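Local coordinates for protein aromatic amino acid exporter YddG (Starkeya novella, PDB 5I20) that exports amino acids of many kinds, among them threonine, methionine, lysine and glutamate, across the bacterial inner membrane, binding them in a large central cavity, at residues T7-T12 with F225-I230; L38-G43 with G219-A224. All blocks are in the same frame, centred on the assembly; numbering follows the deposited sequence.

Contact 1: residues T7-T12 with F225-I230; sequences TLIGFT and FYTWDI. With OLC ((2R)-2,3-dihydroxypropyl (9Z)-octadec-9-enoate), chain H; OLC ((2R)-2,3-dihydroxypropyl (9Z)-octadec-9-enoate), chain J.
Backbone lies directly on backbone where CA of G10 meets the carbonyl O of T227 at 3.2 Å, a CA-H...O contact with an angle of 149° at the hydrogen. With no side chain on G10, the two helix segments approach to 7.0 Å between axes, running nearly antiparallel at 151°. T227 carries the largest share on its own side: its CB points toward helix 3-17, and OG1, anti to the backbone N (chi1 -175°), is thrust between I9 and T12. That hydroxyl is modelled too close to O of I9, so its exact place is doubtful. On one flank of the glycine, I9 lays the methyl CG2 against CG2 of I230, 3.8 Å away, and against CD1 of the same isoleucine, the two branched chains meeting at a slant. On the other flank W228 leaves its backbone away from 7-12, yet the ring swings back and offers the CE3 edge to O of G10, which lies in the ring plane at 3.7 Å. The indole is held by its outer partners: NE1 bonds OG of S167, W163 stacks on the ring and W17 meets it at a steep angle. Lipid completes the outer side of 7-12: one monoolein chain passes over a face of the F11 ring, the lipid's C7 lying 3.9 Å from CD2 of F11, and another puts C9 3.6 Å from CB of T12. This is close glycine-mediated packing of antiparallel transmembrane helices, here joining the two EamA regions of a DMT-superfamily transporter near the cytoplasmic side.

Contact 2: residues L38-G43 with G219-A224; sequences LTFTIG and GPVGIA
V221 sets its CG1 methyl over one face of the F40 ring, 4.0 Å from the centroid and only 13° off the ring normal, a CH-pi contact. The valine gets there with CG1 anti to the backbone N (chi1 173°), which drives that methyl into helix 32-53, and CG2 stands over the same face, toward the CE1 side, 4.2 Å from CE1 of F40. CG1 also rests 3.6 Å from CA of G43 and 3.7 Å from O of T39, so one methyl fills the notch between a ring, a glycine and a helix carbonyl. The F40 side chain, crossing the valine at about a right angle with CG on the side of the backbone N (chi1 -90°), turns its face to V221. Replacing F40 by an alanine is likely to strip CG1 of V221 of its aromatic cover and open a gap toward F225 and H79, whose rings also meet this phenylalanine. Here helix 32-53 of the first EamA region meets a broken transmembrane segment of the second, within the DMT-superfamily fold: helix 209-221 ends in a wider pi-type turn, kinked at P220, and helix 224-234 begins just after I223, its N-cap residue. O of G219 spans the break by accepting from both I223 N and A224 N. G222, inside it, brings its CA to 3.5 Å from CA of G43, and any CB on G43 would run into CG1 of V221. T39 adds mainly backbone to the contact, its hydroxyl turned to its own helix, where OG1 is bonded chiefly to O of L35, with O of T36 also near.

How the contacts relate
The two contacts lie about 14 Å apart between centres and share one broken transmembrane segment. Its first part, helix 209-221, ends in contact 2; helix 224-234, starting at that break, carries contact 1 from its first turn on. Along the chain the order is 7-12, 38-43, 219-224, 225-230, so contact 2 falls within the span bracketed by contact 1. They meet directly: OH of Y226 lies 2.9 Å from O of G43, probably hydrogen-bonded, and the F225 ring packs on F40. One segment of the second EamA region thus bears on two helices of the first, in a basket-shaped molecule built around the substrate cavity.

Contact 1: residues T7-T12 with F225-I230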
# COMPACT_ATOMS: atom_id res chain seq x y z
N THR A 7 14.47 3.40 6.49
CA THR A 7 13.76 2.13 6.53
C THR A 7 12.70 2.16 7.63
O THR A 7 11.56 1.75 7.42
CB THR A 7 14.71 0.94 6.75
OG1 THR A 7 15.74 0.96 5.75
CG2 THR A 7 13.95 -0.38 6.66
N LEU A 8 13.08 2.65 8.81
CA LEU A 8 12.14 2.77 9.92
C LEU A 8 11.02 3.74 9.55
O LEU A 8 9.85 3.51 9.86
CB LEU A 8 12.85 3.24 11.19
CG LEU A 8 12.17 2.88 12.52
CD1 LEU A 8 12.20 1.38 12.75
CD2 LEU A 8 12.81 3.62 13.69
N ILE A 9 11.39 4.82 8.86
CA ILE A 9 10.43 5.81 8.36
C ILE A 9 9.46 5.17 7.36
O ILE A 9 8.25 5.40 7.42
CB ILE A 9 11.17 7.01 7.71
CG1 ILE A 9 11.85 7.86 8.78
CG2 ILE A 9 10.22 7.89 6.93
CD1 ILE A 9 12.63 9.04 8.22
N GLY A 10 9.98 4.35 6.45
CA GLY A 10 9.14 3.65 5.49
C GLY A 10 8.15 2.71 6.16
O GLY A 10 7.03 2.51 5.68
N PHE A 11 8.56 2.15 7.30
CA PHE A 11 7.71 1.21 8.02
C PHE A 11 6.49 1.90 8.62
O PHE A 11 5.51 1.23 8.98
CB PHE A 11 8.50 0.49 9.11
CG PHE A 11 7.72 -0.58 9.81
CD1 PHE A 11 7.35 -1.73 9.13
CD2 PHE A 11 7.35 -0.44 11.14
CE1 PHE A 11 6.63 -2.72 9.77
CE2 PHE A 11 6.62 -1.43 11.77
CZ PHE A 11 6.26 -2.57 11.09
N THR A 12 6.54 3.22 8.74
CA THR A 12 5.39 3.95 9.26
C THR A 12 4.25 3.96 8.24
O THR A 12 3.08 4.02 8.61
CB THR A 12 5.76 5.40 9.66
OG1 THR A 12 6.25 6.12 8.52
CG2 THR A 12 6.83 5.40 10.75
N PHE A 225 2.18 8.02 2.06
CA PHE A 225 2.82 8.05 0.75
C PHE A 225 4.14 8.81 0.80
O PHE A 225 5.07 8.50 0.05
CB PHE A 225 1.89 8.65 -0.30
CG PHE A 225 0.78 7.73 -0.70
CD1 PHE A 225 1.03 6.61 -1.47
CD2 PHE A 225 -0.52 7.97 -0.29
CE1 PHE A 225 0.01 5.75 -1.83
CE2 PHE A 225 -1.55 7.12 -0.66
CZ PHE A 225 -1.28 6.01 -1.43
N TYR A 226 4.24 9.79 1.68
CA TYR A 226 5.48 10.55 1.82
C TYR A 226 6.52 9.76 2.59
O TYR A 226 7.70 9.77 2.25
CB TYR A 226 5.21 11.90 2.50
CG TYR A 226 4.15 12.71 1.81
CD1 TYR A 226 4.47 13.60 0.78
CD2 TYR A 226 2.81 12.58 2.16
CE1 TYR A 226 3.50 14.34 0.15
CE2 TYR A 226 1.83 13.32 1.53
CZ TYR A 226 2.18 14.19 0.52
OH TYR A 226 1.20 14.92 -0.11
N THR A 227 6.08 9.06 3.63
CA THR A 227 6.99 8.27 4.45
C THR A 227 7.41 7.00 3.71
O THR A 227 8.47 6.43 3.97
CB THR A 227 6.35 7.91 5.82
OG1 THR A 227 7.31 7.24 6.64
CG2 THR A 227 5.17 7.02 5.64
N TRP A 228 6.58 6.57 2.76
CA TRP A 228 6.90 5.43 1.90
C TRP A 228 7.90 5.87 0.83
O TRP A 228 8.82 5.13 0.47
CB TRP A 228 5.63 4.88 1.26
CG TRP A 228 5.82 3.66 0.40
CD1 TRP A 228 5.72 3.60 -0.96
CD2 TRP A 228 6.10 2.33 0.84
NE1 TRP A 228 5.94 2.32 -1.39
CE2 TRP A 228 6.17 1.52 -0.31
CE3 TRP A 228 6.31 1.75 2.09
CZ2 TRP A 228 6.44 0.15 -0.24
CZ3 TRP A 228 6.58 0.39 2.16
CH2 TRP A 228 6.64 -0.39 1.00
N ASP A 229 7.72 7.09 0.34
CA ASP A 229 8.64 7.68 -0.63
C ASP A 229 10.05 7.77 -0.05
O ASP A 229 11.03 7.48 -0.74
CB ASP A 229 8.15 9.06 -1.07
CG ASP A 229 8.92 9.61 -2.25
OD1 ASP A 229 8.75 9.10 -3.37
OD2 ASP A 229 9.70 10.56 -2.05
N ILE A 230 10.14 8.16 1.22
CA ILE A 230 11.43 8.26 1.90
C ILE A 230 12.10 6.89 2.02
O ILE A 230 13.29 6.75 1.74
CB ILE A 230 11.27 8.89 3.30
CG1 ILE A 230 10.86 10.35 3.18
CG2 ILE A 230 12.57 8.76 4.09
CD1 ILE A 230 10.72 11.06 4.51
C8 OLC H . 10.64 -3.43 12.21
C7 OLC H . 10.82 -1.97 12.00
C6 OLC H . 11.71 -1.74 10.82
C5 OLC H . 13.11 -2.09 11.19
C4 OLC H . 14.06 -1.42 10.25
C3 OLC H . 15.43 -1.93 10.50
C2 OLC H . 16.42 -1.06 9.80
C1 OLC H . 17.31 -1.90 8.95
O19 OLC H . 17.75 -1.45 7.91
O20 OLC H . 17.67 -3.15 9.38
C10 OLC J . 2.40 5.66 12.53
C9 OLC J . 3.42 6.64 12.05
C11 OLC J . 1.08 6.16 13.01
C8 OLC J . 3.07 8.08 11.97
C7 OLC J . 4.26 8.91 12.35
C6 OLC J . 5.31 8.80 11.30
C5 OLC J . 5.80 10.17 10.96
C4 OLC J . 7.28 10.22 11.06
C3 OLC J . 7.79 11.30 10.16
C2 OLC J . 9.13 11.75 10.61
C1 OLC J . 9.83 12.43 9.48
O19 OLC J . 11.20 12.55 9.50
O20 OLC J . 9.20 12.82 8.52

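Contact 2: residues L38-G43 with G219-A224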
# COMPACT_ATOMS: atom_id res chain seq x y z
N LEU A 38 -11.50 12.66 -2.59
CA LEU A 38 -11.57 13.41 -1.35
C LEU A 38 -10.34 13.19 -0.48
O LEU A 38 -9.75 14.14 0.04
CB LEU A 38 -12.84 13.05 -0.57
CG LEU A 38 -14.19 13.42 -1.21
CD1 LEU A 38 -15.34 12.85 -0.40
CD2 LEU A 38 -14.33 14.93 -1.34
N THR A 39 -9.94 11.93 -0.33
CA THR A 39 -8.83 11.61 0.57
C THR A 39 -7.46 12.01 0.01
O THR A 39 -6.56 12.35 0.78
CB THR A 39 -8.81 10.10 0.90
OG1 THR A 39 -8.93 9.33 -0.30
CG2 THR A 39 -9.96 9.75 1.83
N PHE A 40 -7.31 11.99 -1.31
CA PHE A 40 -6.03 12.35 -1.91
C PHE A 40 -5.86 13.86 -2.04
O PHE A 40 -4.74 14.36 -2.09
CB PHE A 40 -5.86 11.68 -3.27
CG PHE A 40 -5.20 10.33 -3.19
CD1 PHE A 40 -5.94 9.20 -2.90
CD2 PHE A 40 -3.84 10.20 -3.39
CE1 PHE A 40 -5.33 7.96 -2.81
CE2 PHE A 40 -3.23 8.97 -3.31
CZ PHE A 40 -3.98 7.85 -3.02
N THR A 41 -6.98 14.58 -2.09
CA THR A 41 -6.93 16.04 -2.01
C THR A 41 -6.43 16.43 -0.63
O THR A 41 -5.56 17.28 -0.49
CB THR A 41 -8.30 16.69 -2.29
OG1 THR A 41 -8.70 16.40 -3.64
CG2 THR A 41 -8.23 18.19 -2.10
N ILE A 42 -6.98 15.78 0.40
CA ILE A 42 -6.54 16.00 1.77
C ILE A 42 -5.09 15.55 1.93
O ILE A 42 -4.28 16.24 2.55
CB ILE A 42 -7.44 15.26 2.78
CG1 ILE A 42 -8.88 15.78 2.70
CG2 ILE A 42 -6.90 15.41 4.20
CD1 ILE A 42 -9.86 15.02 3.57
N GLY A 43 -4.77 14.41 1.35
CA GLY A 43 -3.42 13.88 1.38
C GLY A 43 -2.40 14.79 0.73
O GLY A 43 -1.33 15.03 1.28
N GLY A 219 -3.74 10.37 7.34
CA GLY A 219 -2.88 9.26 7.72
C GLY A 219 -2.41 8.38 6.58
O GLY A 219 -1.33 8.58 6.03
N PRO A 220 -3.23 7.38 6.22
CA PRO A 220 -2.92 6.40 5.17
C PRO A 220 -2.67 7.01 3.79
O PRO A 220 -2.35 6.28 2.85
CB PRO A 220 -4.18 5.52 5.14
CG PRO A 220 -4.75 5.64 6.50
CD PRO A 220 -4.50 7.07 6.90
N VAL A 221 -2.81 8.33 3.67
CA VAL A 221 -2.52 9.03 2.43
C VAL A 221 -1.59 10.21 2.66
O VAL A 221 -0.49 10.28 2.09
CB VAL A 221 -3.81 9.53 1.74
CG1 VAL A 221 -3.46 10.39 0.54
CG2 VAL A 221 -4.69 8.36 1.32
N GLY A 222 -2.02 11.14 3.51
CA GLY A 222 -1.29 12.38 3.74
C GLY A 222 0.05 12.25 4.43
O GLY A 222 0.81 13.21 4.50
N ILE A 223 0.34 11.06 4.94
CA ILE A 223 1.63 10.82 5.57
C ILE A 223 2.28 9.56 4.99
O ILE A 223 3.47 9.54 4.70
CB ILE A 223 1.51 10.67 7.10
CG1 ILE A 223 1.05 11.99 7.72
CG2 ILE A 223 2.83 10.25 7.71
CD1 ILE A 223 0.83 11.92 9.22
N ALA A 224 1.46 8.53 4.79
CA ALA A 224 1.94 7.22 4.36
C ALA A 224 2.68 7.25 3.02
O ALA A 224 3.70 6.59 2.86
CB ALA A 224 0.79 6.24 4.30